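Local coordinates for sugar fermentation stimulation protein homolog (Pyrococcus furiosus, PDB 4DAV) that probably works as a DNA-binding protein, pairing an N-terminal OB domain with a nuclease-like PD-(D/E)XK domain, at residues C13-R18 against E45-G50; R64-G69 against D80-G85. The protein carries 1 engineered substitution. All coordinates share one frame; numbering follows the deposited sequence.

Contact 1 (C13-R18 against E45-G50); sequences CIFLRR and EFMIPG. With nucleotides of chain D.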
ATOM      1  N   CYS A  13      -0.574 -18.239 -10.039  1.00 20.37           N
ATOM      2  CA  CYS A  13      -0.665 -19.367  -9.125  1.00 20.68           C
ATOM      3  C   CYS A  13      -2.109 -19.511  -8.689  1.00 20.05           C
ATOM      4  O   CYS A  13      -2.910 -18.583  -8.836  1.00 20.31           O
ATOM      5  CB  CYS A  13       0.277 -19.190  -7.929  1.00 20.32           C
ATOM      6  SG  CYS A  13      -0.007 -17.703  -6.901  1.00 25.70           S
ATOM      7  N   ILE A  14      -2.446 -20.691  -8.196  1.00 19.46           N
ATOM      8  CA  ILE A  14      -3.699 -20.886  -7.479  1.00 19.02           C
ATOM      9  C   ILE A  14      -3.402 -20.839  -5.992  1.00 19.04           C
ATOM     10  O   ILE A  14      -2.586 -21.630  -5.496  1.00 18.51           O
ATOM     11  CB  ILE A  14      -4.340 -22.227  -7.835  1.00 18.67           C
ATOM     12  CG1 ILE A  14      -4.750 -22.200  -9.320  1.00 19.82           C
ATOM     13  CG2 ILE A  14      -5.543 -22.460  -6.943  1.00 17.18           C
ATOM     14  CD1 ILE A  14      -4.621 -23.535  -9.995  1.00 22.61           C
ATOM     15  N   PHE A  15      -4.071 -19.919  -5.297  1.00 18.86           N
ATOM     16  CA  PHE A  15      -3.990 -19.821  -3.847  1.00 19.59           C
ATOM     17  C   PHE A  15      -4.744 -20.977  -3.204  1.00 19.93           C
ATOM     18  O   PHE A  15      -5.893 -21.234  -3.549  1.00 19.97           O
ATOM     19  CB  PHE A  15      -4.595 -18.492  -3.373  1.00 19.68           C
ATOM     20  CG  PHE A  15      -4.535 -18.299  -1.892  1.00 21.13           C
ATOM     21  CD1 PHE A  15      -3.341 -17.883  -1.279  1.00 22.11           C
ATOM     22  CD2 PHE A  15      -5.651 -18.533  -1.108  1.00 21.21           C
ATOM     23  CE1 PHE A  15      -3.267 -17.714   0.070  1.00 23.06           C
ATOM     24  CE2 PHE A  15      -5.597 -18.359   0.286  1.00 23.82           C
ATOM     25  CZ  PHE A  15      -4.410 -17.948   0.874  1.00 24.13           C
ATOM     26  N   LEU A  16      -4.110 -21.630  -2.238  1.00 20.67           N
ATOM     27  CA  LEU A  16      -4.686 -22.774  -1.534  1.00 21.42           C
ATOM     28  C   LEU A  16      -5.121 -22.362  -0.149  1.00 21.82           C
ATOM     29  O   LEU A  16      -6.296 -22.486   0.200  1.00 22.47           O
ATOM     30  CB  LEU A  16      -3.663 -23.897  -1.434  1.00 21.65           C
ATOM     31  CG  LEU A  16      -3.119 -24.386  -2.770  1.00 22.19           C
ATOM     32  CD1 LEU A  16      -2.170 -25.567  -2.543  1.00 23.88           C
ATOM     33  CD2 LEU A  16      -4.278 -24.767  -3.705  1.00 22.53           C
ATOM     34  N   ARG A  17      -4.180 -21.830   0.630  1.00 21.93           N
ATOM     35  CA  ARG A  17      -4.466 -21.345   1.985  1.00 21.79           C
ATOM     36  C   ARG A  17      -3.265 -20.623   2.610  1.00 21.65           C
ATOM     37  O   ARG A  17      -2.123 -20.762   2.154  1.00 20.91           O
ATOM     38  CB  ARG A  17      -4.846 -22.509   2.913  1.00 22.24           C
ATOM     39  CG  ARG A  17      -3.760 -23.536   3.086  1.00 23.92           C
ATOM     40  CD  ARG A  17      -4.172 -24.632   4.057  1.00 27.86           C
ATOM     41  NE  ARG A  17      -3.161 -25.695   4.129  1.00 30.68           N
ATOM     42  CZ  ARG A  17      -2.254 -25.839   5.099  1.00 30.47           C
ATOM     43  NH1 ARG A  17      -2.194 -24.981   6.105  1.00 31.11           N
ATOM     44  NH2 ARG A  17      -1.391 -26.849   5.051  1.00 29.88           N
ATOM     45  N   ARG A  18      -3.540 -19.882   3.674  1.00 21.85           N
ATOM     46  CA  ARG A  18      -2.496 -19.289   4.521  1.00 22.69           C
ATOM     47  C   ARG A  18      -2.066 -20.252   5.597  1.00 22.53           C
ATOM     48  O   ARG A  18      -2.906 -20.817   6.302  1.00 22.25           O
ATOM     49  CB  ARG A  18      -3.026 -18.067   5.234  1.00 22.90           C
ATOM     50  CG  ARG A  18      -2.770 -16.757   4.561  1.00 25.58           C
ATOM     51  CD  ARG A  18      -3.901 -15.866   4.925  1.00 28.69           C
ATOM     52  NE  ARG A  18      -3.534 -14.478   5.014  1.00 31.27           N
ATOM     53  CZ  ARG A  18      -4.409 -13.521   5.305  1.00 29.55           C
ATOM     54  NH1 ARG A  18      -5.705 -13.817   5.521  1.00 29.30           N
ATOM     55  NH2 ARG A  18      -3.984 -12.277   5.370  1.00 29.82           N
ATOM     56  N   GLU A  45     -11.075 -10.918   1.712  1.00 32.67           N
ATOM     57  CA  GLU A  45     -11.673 -10.815   0.374  1.00 31.95           C
ATOM     58  C   GLU A  45     -10.754 -11.362  -0.764  1.00 30.69           C
ATOM     59  O   GLU A  45     -11.214 -11.655  -1.860  1.00 30.47           O
ATOM     60  CB  GLU A  45     -12.139  -9.366   0.100  1.00 32.33           C
ATOM     61  CG  GLU A  45     -11.056  -8.315  -0.240  1.00 33.89           C
ATOM     62  CD  GLU A  45     -10.321  -7.729   0.971  1.00 35.40           C
ATOM     63  OE1 GLU A  45     -10.297  -8.354   2.045  1.00 38.38           O
ATOM     64  OE2 GLU A  45      -9.722  -6.642   0.836  1.00 37.53           O
ATOM     65  N   PHE A  46      -9.456 -11.489  -0.504  1.00 29.27           N
ATOM     66  CA  PHE A  46      -8.529 -12.029  -1.494  1.00 27.38           C
ATOM     67  C   PHE A  46      -8.114 -13.458  -1.184  1.00 26.33           C
ATOM     68  O   PHE A  46      -7.931 -14.265  -2.105  1.00 25.84           O
ATOM     69  CB  PHE A  46      -7.262 -11.178  -1.560  1.00 27.79           C
ATOM     70  CG  PHE A  46      -7.455  -9.824  -2.186  1.00 27.80           C
ATOM     71  CD1 PHE A  46      -7.823  -9.704  -3.510  1.00 28.26           C
ATOM     72  CD2 PHE A  46      -7.240  -8.683  -1.461  1.00 27.79           C
ATOM     73  CE1 PHE A  46      -7.992  -8.462  -4.073  1.00 28.10           C
ATOM     74  CE2 PHE A  46      -7.388  -7.445  -2.034  1.00 27.81           C
ATOM     75  CZ  PHE A  46      -7.765  -7.338  -3.334  1.00 27.35           C
ATOM     76  N   MET A  47      -7.930 -13.765   0.102  1.00 25.33           N
ATOM     77  CA  MET A  47      -7.237 -14.990   0.517  1.00 24.80           C
ATOM     78  C   MET A  47      -8.211 -16.183   0.646  1.00 24.12           C
ATOM     79  O   MET A  47      -8.417 -16.730   1.731  1.00 23.83           O
ATOM     80  CB  MET A  47      -6.474 -14.735   1.821  1.00 25.37           C
ATOM     81  CG  MET A  47      -5.361 -13.662   1.702  1.00 26.00           C
ATOM     82  SD  MET A  47      -3.791 -14.322   1.155  1.00 28.44           S
ATOM     83  CE  MET A  47      -2.825 -12.851   0.782  1.00 25.62           C
ATOM     84  N   ILE A  48      -8.790 -16.555  -0.494  1.00 22.53           N
ATOM     85  CA  ILE A  48      -9.830 -17.558  -0.604  1.00 21.68           C
ATOM     86  C   ILE A  48      -9.308 -18.770  -1.392  1.00 20.28           C
ATOM     87  O   ILE A  48      -8.857 -18.616  -2.519  1.00 20.17           O
ATOM     88  CB  ILE A  48     -11.042 -16.961  -1.354  1.00 21.62           C
ATOM     89  CG1 ILE A  48     -11.690 -15.826  -0.528  1.00 23.05           C
ATOM     90  CG2 ILE A  48     -12.051 -18.047  -1.732  1.00 20.31           C
ATOM     91  CD1 ILE A  48     -12.082 -16.218   0.869  1.00 24.28           C
ATOM     92  N   PRO A  49      -9.399 -19.979  -0.824  1.00 19.42           N
ATOM     93  CA  PRO A  49      -8.865 -21.107  -1.614  1.00 18.83           C
ATOM     94  C   PRO A  49      -9.385 -21.093  -3.053  1.00 19.02           C
ATOM     95  O   PRO A  49     -10.598 -20.947  -3.281  1.00 18.64           O
ATOM     96  CB  PRO A  49      -9.332 -22.353  -0.857  1.00 18.49           C
ATOM     97  CG  PRO A  49      -9.663 -21.848   0.570  1.00 19.60           C
ATOM     98  CD  PRO A  49     -10.100 -20.405   0.407  1.00 18.77           C
ATOM     99  N   GLY A  50      -8.468 -21.170  -4.020  1.00 19.18           N
ATOM    100  CA  GLY A  50      -8.850 -21.251  -5.436  1.00 19.57           C
ATOM    101  C   GLY A  50      -8.668 -20.020  -6.303  1.00 19.92           C
ATOM    102  O   GLY A  50      -8.655 -20.128  -7.550  1.00 20.29           O
TER
ATOM    103  C5'  DC D   1      -4.743 -12.487   9.667  1.00 27.76           C
ATOM    104  C4'  DC D   1      -4.261 -13.791   9.044  1.00 27.59           C
ATOM    105  O4'  DC D   1      -3.003 -14.191   9.656  1.00 28.36           O
ATOM    106  C3'  DC D   1      -5.191 -14.960   9.307  1.00 26.47           C
ATOM    107  O3'  DC D   1      -5.022 -15.928   8.294  1.00 25.89           O
ATOM    108  C2'  DC D   1      -4.734 -15.409  10.711  1.00 25.70           C
ATOM    109  C1'  DC D   1      -3.220 -15.165  10.681  1.00 25.75           C
ATOM    110  N1   DC D   1      -2.531 -14.642  11.925  1.00 23.46           N
ATOM    111  C2   DC D   1      -1.343 -15.224  12.402  1.00 23.20           C
ATOM    112  O2   DC D   1      -0.826 -16.205  11.840  1.00 25.37           O
ATOM    113  N3   DC D   1      -0.746 -14.713  13.505  1.00 23.53           N
ATOM    114  C4   DC D   1      -1.270 -13.669  14.137  1.00 23.42           C
ATOM    115  N4   DC D   1      -0.621 -13.224  15.209  1.00 22.02           N
ATOM    116  C5   DC D   1      -2.467 -13.065  13.679  1.00 23.42           C
ATOM    117  C6   DC D   1      -3.053 -13.571  12.587  1.00 23.09           C
ATOM    118  P    DG D   2      -6.027 -17.168   8.192  1.00 28.31           P
ATOM    119  OP1  DG D   2      -6.090 -17.645   6.778  1.00 26.07           O
ATOM    120  OP2  DG D   2      -7.270 -16.839   8.922  1.00 29.12           O
ATOM    121  O5'  DG D   2      -5.324 -18.273   9.083  1.00 26.23           O
ATOM    122  C5'  DG D   2      -4.079 -18.787   8.656  1.00 24.55           C
ATOM    123  C4'  DG D   2      -3.598 -19.821   9.643  1.00 22.81           C
ATOM    124  O4'  DG D   2      -3.150 -19.133  10.822  1.00 21.31           O
ATOM    125  C3'  DG D   2      -4.634 -20.828  10.148  1.00 23.77           C
ATOM    126  O3'  DG D   2      -3.911 -22.036  10.287  1.00 25.98           O
ATOM    127  C2'  DG D   2      -5.126 -20.227  11.470  1.00 22.33           C
ATOM    128  C1'  DG D   2      -3.789 -19.687  11.980  1.00 21.39           C
ATOM    129  N9   DG D   2      -3.808 -18.622  12.972  1.00 18.31           N
ATOM    130  C8   DG D   2      -4.739 -17.620  13.134  1.00 18.99           C
ATOM    131  N7   DG D   2      -4.473 -16.773  14.087  1.00 17.70           N
ATOM    132  C5   DG D   2      -3.256 -17.247  14.580  1.00 18.23           C
ATOM    133  C6   DG D   2      -2.480 -16.759  15.632  1.00 19.08           C
ATOM    134  O6   DG D   2      -2.659 -15.761  16.355  1.00 23.08           O
ATOM    135  N1   DG D   2      -1.340 -17.528  15.816  1.00 18.73           N
ATOM    136  C2   DG D   2      -0.990 -18.642  15.105  1.00 17.34           C
ATOM    137  N2   DG D   2       0.163 -19.196  15.503  1.00 15.47           N
ATOM    138  N3   DG D   2      -1.712 -19.138  14.101  1.00 17.04           N
ATOM    139  C4   DG D   2      -2.829 -18.380  13.907  1.00 18.33           C
TER

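Contact 2 (R64-G69 against D80-G85); sequences RYILLG and DTRLQG. With nucleotides of chain B.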
ATOM      1  N   ARG A  64      10.201 -19.773  -1.267  1.00 20.52           N
ATOM      2  CA  ARG A  64      10.789 -19.700  -2.614  1.00 20.09           C
ATOM      3  C   ARG A  64      10.108 -18.680  -3.511  1.00 19.21           C
ATOM      4  O   ARG A  64      10.615 -18.407  -4.625  1.00 18.26           O
ATOM      5  CB  ARG A  64      10.706 -21.052  -3.331  1.00 20.62           C
ATOM      6  CG  ARG A  64      11.473 -22.166  -2.683  1.00 24.52           C
ATOM      7  CD  ARG A  64      11.556 -23.356  -3.627  1.00 31.11           C
ATOM      8  NE  ARG A  64      12.616 -23.161  -4.620  1.00 36.40           N
ATOM      9  CZ  ARG A  64      12.902 -24.012  -5.605  1.00 39.39           C
ATOM     10  NH1 ARG A  64      12.206 -25.139  -5.752  1.00 42.02           N
ATOM     11  NH2 ARG A  64      13.874 -23.731  -6.460  1.00 38.09           N
ATOM     12  N   TYR A  65       8.970 -18.134  -3.050  1.00 17.27           N
ATOM     13  CA  TYR A  65       8.199 -17.149  -3.808  1.00 16.93           C
ATOM     14  C   TYR A  65       7.702 -15.981  -2.929  1.00 16.85           C
ATOM     15  O   TYR A  65       7.589 -16.101  -1.713  1.00 15.92           O
ATOM     16  CB  TYR A  65       6.986 -17.820  -4.521  1.00 16.80           C
ATOM     17  CG  TYR A  65       7.389 -18.813  -5.573  1.00 16.34           C
ATOM     18  CD1 TYR A  65       7.502 -18.425  -6.898  1.00 17.76           C
ATOM     19  CD2 TYR A  65       7.680 -20.128  -5.238  1.00 15.66           C
ATOM     20  CE1 TYR A  65       7.903 -19.313  -7.863  1.00 19.94           C
ATOM     21  CE2 TYR A  65       8.071 -21.029  -6.191  1.00 19.57           C
ATOM     22  CZ  TYR A  65       8.185 -20.613  -7.511  1.00 21.11           C
ATOM     23  OH  TYR A  65       8.602 -21.487  -8.483  1.00 23.67           O
ATOM     24  N   ILE A  66       7.417 -14.857  -3.574  1.00 16.88           N
ATOM     25  CA  ILE A  66       6.702 -13.761  -2.962  1.00 17.55           C
ATOM     26  C   ILE A  66       5.326 -13.656  -3.596  1.00 17.63           C
ATOM     27  O   ILE A  66       5.242 -13.518  -4.817  1.00 17.66           O
ATOM     28  CB  ILE A  66       7.433 -12.406  -3.146  1.00 18.21           C
ATOM     29  CG1 ILE A  66       8.916 -12.530  -2.758  1.00 19.01           C
ATOM     30  CG2 ILE A  66       6.747 -11.343  -2.265  1.00 16.20           C
ATOM     31  CD1 ILE A  66       9.642 -11.170  -2.717  1.00 23.12           C
ATOM     32  N   LEU A  67       4.259 -13.747  -2.784  1.00 17.69           N
ATOM     33  CA  LEU A  67       2.878 -13.559  -3.281  1.00 18.24           C
ATOM     34  C   LEU A  67       2.626 -12.071  -3.418  1.00 18.51           C
ATOM     35  O   LEU A  67       2.492 -11.369  -2.414  1.00 18.99           O
ATOM     36  CB  LEU A  67       1.818 -14.179  -2.354  1.00 18.33           C
ATOM     37  CG  LEU A  67       0.320 -14.054  -2.766  1.00 18.70           C
ATOM     38  CD1 LEU A  67       0.056 -14.362  -4.215  1.00 21.67           C
ATOM     39  CD2 LEU A  67      -0.566 -14.968  -1.935  1.00 20.11           C
ATOM     40  N   LEU A  68       2.589 -11.592  -4.660  1.00 18.14           N
ATOM     41  CA  LEU A  68       2.551 -10.170  -4.949  1.00 18.11           C
ATOM     42  C   LEU A  68       1.138  -9.592  -5.061  1.00 18.19           C
ATOM     43  O   LEU A  68       0.919  -8.448  -4.728  1.00 17.40           O
ATOM     44  CB  LEU A  68       3.302  -9.881  -6.267  1.00 18.52           C
ATOM     45  CG  LEU A  68       4.831 -10.050  -6.267  1.00 18.86           C
ATOM     46  CD1 LEU A  68       5.376  -9.875  -7.693  1.00 17.30           C
ATOM     47  CD2 LEU A  68       5.526  -9.075  -5.256  1.00 16.47           C
ATOM     48  N   GLY A  69       0.193 -10.360  -5.570  1.00 18.70           N
ATOM     49  CA  GLY A  69      -1.142  -9.821  -5.833  1.00 19.23           C
ATOM     50  C   GLY A  69      -2.139 -10.848  -6.317  1.00 19.44           C
ATOM     51  O   GLY A  69      -1.837 -12.023  -6.378  1.00 19.25           O
ATOM     52  N   ASP A  80       1.341  -6.829  -1.969  1.00 23.42           N
ATOM     53  CA  ASP A  80       2.674  -6.740  -1.355  1.00 24.37           C
ATOM     54  C   ASP A  80       3.033  -5.300  -1.038  1.00 24.41           C
ATOM     55  O   ASP A  80       3.121  -4.457  -1.923  1.00 24.15           O
ATOM     56  CB  ASP A  80       3.732  -7.350  -2.264  1.00 24.46           C
ATOM     57  CG  ASP A  80       5.042  -7.577  -1.560  1.00 27.15           C
ATOM     58  OD1 ASP A  80       5.709  -6.586  -1.190  1.00 30.77           O
ATOM     59  OD2 ASP A  80       5.428  -8.758  -1.398  1.00 30.64           O
ATOM     60  N   THR A  81       3.222  -5.025   0.241  1.00 25.66           N
ATOM     61  CA  THR A  81       3.429  -3.657   0.709  1.00 26.65           C
ATOM     62  C   THR A  81       4.852  -3.174   0.411  1.00 27.37           C
ATOM     63  O   THR A  81       5.084  -1.963   0.327  1.00 27.40           O
ATOM     64  CB  THR A  81       3.087  -3.507   2.204  1.00 26.46           C
ATOM     65  OG1 THR A  81       3.971  -4.307   2.991  1.00 27.60           O
ATOM     66  CG2 THR A  81       1.656  -3.935   2.474  1.00 27.17           C
ATOM     67  N   ARG A  82       5.798  -4.095   0.210  1.00 27.86           N
ATOM     68  CA  ARG A  82       7.131  -3.688  -0.252  1.00 28.82           C
ATOM     69  C   ARG A  82       7.103  -3.266  -1.719  1.00 28.81           C
ATOM     70  O   ARG A  82       7.771  -2.306  -2.101  1.00 29.27           O
ATOM     71  CB  ARG A  82       8.200  -4.778  -0.038  1.00 29.50           C
ATOM     72  CG  ARG A  82       8.718  -4.881   1.387  1.00 31.42           C
ATOM     73  CD  ARG A  82      10.064  -5.643   1.462  1.00 35.31           C
ATOM     74  NE  ARG A  82       9.973  -7.013   0.948  1.00 36.82           N
ATOM     75  CZ  ARG A  82      10.976  -7.888   0.921  1.00 38.35           C
ATOM     76  NH1 ARG A  82      12.181  -7.548   1.374  1.00 38.88           N
ATOM     77  NH2 ARG A  82      10.774  -9.114   0.429  1.00 37.33           N
ATOM     78  N   LEU A  83       6.345  -3.975  -2.548  1.00 28.74           N
ATOM     79  CA  LEU A  83       6.178  -3.557  -3.927  1.00 29.04           C
ATOM     80  C   LEU A  83       5.419  -2.221  -3.994  1.00 29.90           C
ATOM     81  O   LEU A  83       5.785  -1.349  -4.784  1.00 29.63           O
ATOM     82  CB  LEU A  83       5.452  -4.613  -4.754  1.00 29.05           C
ATOM     83  CG  LEU A  83       5.416  -4.343  -6.261  1.00 28.72           C
ATOM     84  CD1 LEU A  83       6.836  -4.327  -6.817  1.00 28.44           C
ATOM     85  CD2 LEU A  83       4.553  -5.373  -6.978  1.00 26.90           C
ATOM     86  N   GLN A  84       4.376  -2.064  -3.181  1.00 30.06           N
ATOM     87  CA  GLN A  84       3.662  -0.785  -3.124  1.00 31.13           C
ATOM     88  C   GLN A  84       4.638   0.361  -2.762  1.00 32.01           C
ATOM     89  O   GLN A  84       4.570   1.442  -3.343  1.00 31.60           O
ATOM     90  CB  GLN A  84       2.500  -0.831  -2.120  1.00 31.02           C
ATOM     91  CG  GLN A  84       1.273  -1.649  -2.568  1.00 31.00           C
ATOM     92  CD  GLN A  84       0.182  -1.703  -1.483  1.00 31.46           C
ATOM     93  OE1 GLN A  84       0.313  -1.095  -0.419  1.00 27.28           O
ATOM     94  NE2 GLN A  84      -0.896  -2.430  -1.761  1.00 30.69           N
ATOM     95  N   GLY A  85       5.532   0.099  -1.805  1.00 33.19           N
ATOM     96  CA  GLY A  85       6.552   1.054  -1.378  1.00 34.28           C
ATOM     97  C   GLY A  85       7.468   1.449  -2.525  1.00 35.66           C
ATOM     98  O   GLY A  85       7.742   2.643  -2.728  1.00 36.01           O
TER
ATOM     99  P    DT B  12       4.343  -1.356   8.532  1.00 47.59           P
ATOM    100  OP1  DT B  12       4.216  -0.445   7.383  1.00 49.21           O
ATOM    101  OP2  DT B  12       3.294  -1.363   9.568  1.00 49.11           O
ATOM    102  O5'  DT B  12       4.549  -2.860   8.018  1.00 48.90           O
ATOM    103  C5'  DT B  12       5.144  -3.100   6.738  1.00 48.73           C
ATOM    104  C4'  DT B  12       5.311  -4.580   6.467  1.00 48.95           C
ATOM    105  O4'  DT B  12       6.250  -5.111   7.432  1.00 49.49           O
ATOM    106  C3'  DT B  12       4.058  -5.442   6.632  1.00 48.87           C
ATOM    107  O3'  DT B  12       3.198  -5.386   5.485  1.00 47.54           O
ATOM    108  C2'  DT B  12       4.672  -6.820   6.865  1.00 48.97           C
ATOM    109  C1'  DT B  12       6.005  -6.495   7.557  1.00 49.65           C
ATOM    110  N1   DT B  12       6.020  -6.867   9.013  1.00 49.60           N
ATOM    111  C2   DT B  12       6.952  -7.784   9.434  1.00 50.08           C
ATOM    112  O2   DT B  12       7.768  -8.283   8.676  1.00 48.89           O
ATOM    113  N3   DT B  12       6.900  -8.082  10.777  1.00 50.61           N
ATOM    114  C4   DT B  12       6.015  -7.570  11.712  1.00 50.24           C
ATOM    115  O4   DT B  12       6.043  -7.910  12.891  1.00 51.79           O
ATOM    116  C5   DT B  12       5.059  -6.617  11.204  1.00 50.31           C
ATOM    117  C7   DT B  12       4.056  -6.003  12.134  1.00 49.63           C
ATOM    118  C6   DT B  12       5.106  -6.312   9.895  1.00 49.80           C
TER
HETATM  119  O   HOH W   1       3.290 -10.168  -0.316  1.00 30.59           O

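Contact 1 (C13-R18 against E45-G50)
Phe15 chi1 (-179°) sets CG anti to the backbone N, and a bend at Met47 chi2 (-87°) brings SD alongside the ring. Met47 SD sits 4.2 Å from the centroid of the Phe15 ring, oblique to its normal, and comes within 3.6 Å of Phe15 CE1, a Met-aromatic contact with the two side chains crossing at about a right angle. Ile48 O approaches the ring at its edge, near the plane, 3.5 Å from Phe15 CD2.

Arg18 is gripped across its flat guanidinium: Met47 CG stands over the centre of one face, 3.7 Å from Arg18 CZ, and C4' of DC1 of chain D stands over the opposite face, 3.8 Å from the same CZ. Its NH1 donates to Arg42 O, and NH2 more weakly to Gly41 O.

Strand and loop are pinned by one backbone bond, Gly50 N to Phe15 O, short at 2.6 Å and nearly straight (173°). Gly50 has a positive phi at which a CB would jam against the preceding carbonyl. Next to it, Pro49 CB rests 3.2 Å from Leu16 O, beside the classic bulge that Leu16 and Arg17 form opposite Leu25. Loop 45-50 thus closes over strand 11-20 of the OB domain.

Chemically, the guanidinium is sandwiched between Met47 CG and the deoxyribose of DC1 of chain D, while Arg42 O, and more weakly Gly41 O, limit its rotation; its NE is buried without a partner in the model. Its positive charge would probably attract the DG2 phosphate of chain D, though no salt bridge forms.

Contact 2 (R64-G69 against D80-G85)
Asp80 fills the tight part of this contact, between strand 65-72, at Leu68, and the start of helix 81-94. Its backbone N donates to Leu68 O over 3.2 Å, arriving from above the carbonyl plane. With CG anti to the backbone N (chi1 -167°), the carboxylate is carried toward the strand, OD2 a close 3.0 Å from Ile66 CG2, with Leu68 CD2 also against it. OD1 is the N-cap acceptor of the helix: Leu83 N reaches it at 3.0 Å on the anti side, tilted out of the carboxylate plane, and Arg82 N adds a weak bond. A water donates both to Asp80 OD2, at 2.8 Å, and to Leu67 O, tying the carboxylate to the strand. Farther along, Leu68 CD2 meets Leu83 CD2 at 4.2 Å. With an alanine for Asp80 the carboxylate is gone, and the amide of Leu83 would probably lose its cap and the water one of its two anchors.

The other side is looser: exposed Arg82, bent at chi3, brushes Ile66 CD1 with NH2 at 3.9 Å and packs on a DNA sugar. Separately, Thr81 OG1 bonds to Thr38 O and, at 2.8 Å, to O3' of DT12 of chain B.

The contact joins the OB domain to the first helix of the nuclease-like domain: strand 65-72 runs between strands 31-36 and 52-57, and Gln84 on the helix reaches Ser134 of strand 127-139.

Contact 1 and contact 2 have centres about 15 Å apart and share the sheet of the OB domain. Leu67 joins them: its CD2 is 4.1 Å from Phe15 CD1 and also 4.1 Å from Met47 CE, while its CD1 lies 4.3 Å from Cys13 SG. Along the chain they follow in series, loop 45-50 closing on strand 11-20 before contact 2 leads into helix 81-94. Both touch the bound DNA, contact 1 at the backbone of chain D and contact 2 at the sugar of DT12 of chain B. Each thus brings its own DNA contact, one from the OB domain and one from the start of the nuclease-like one, consistent with a DNA-binding role.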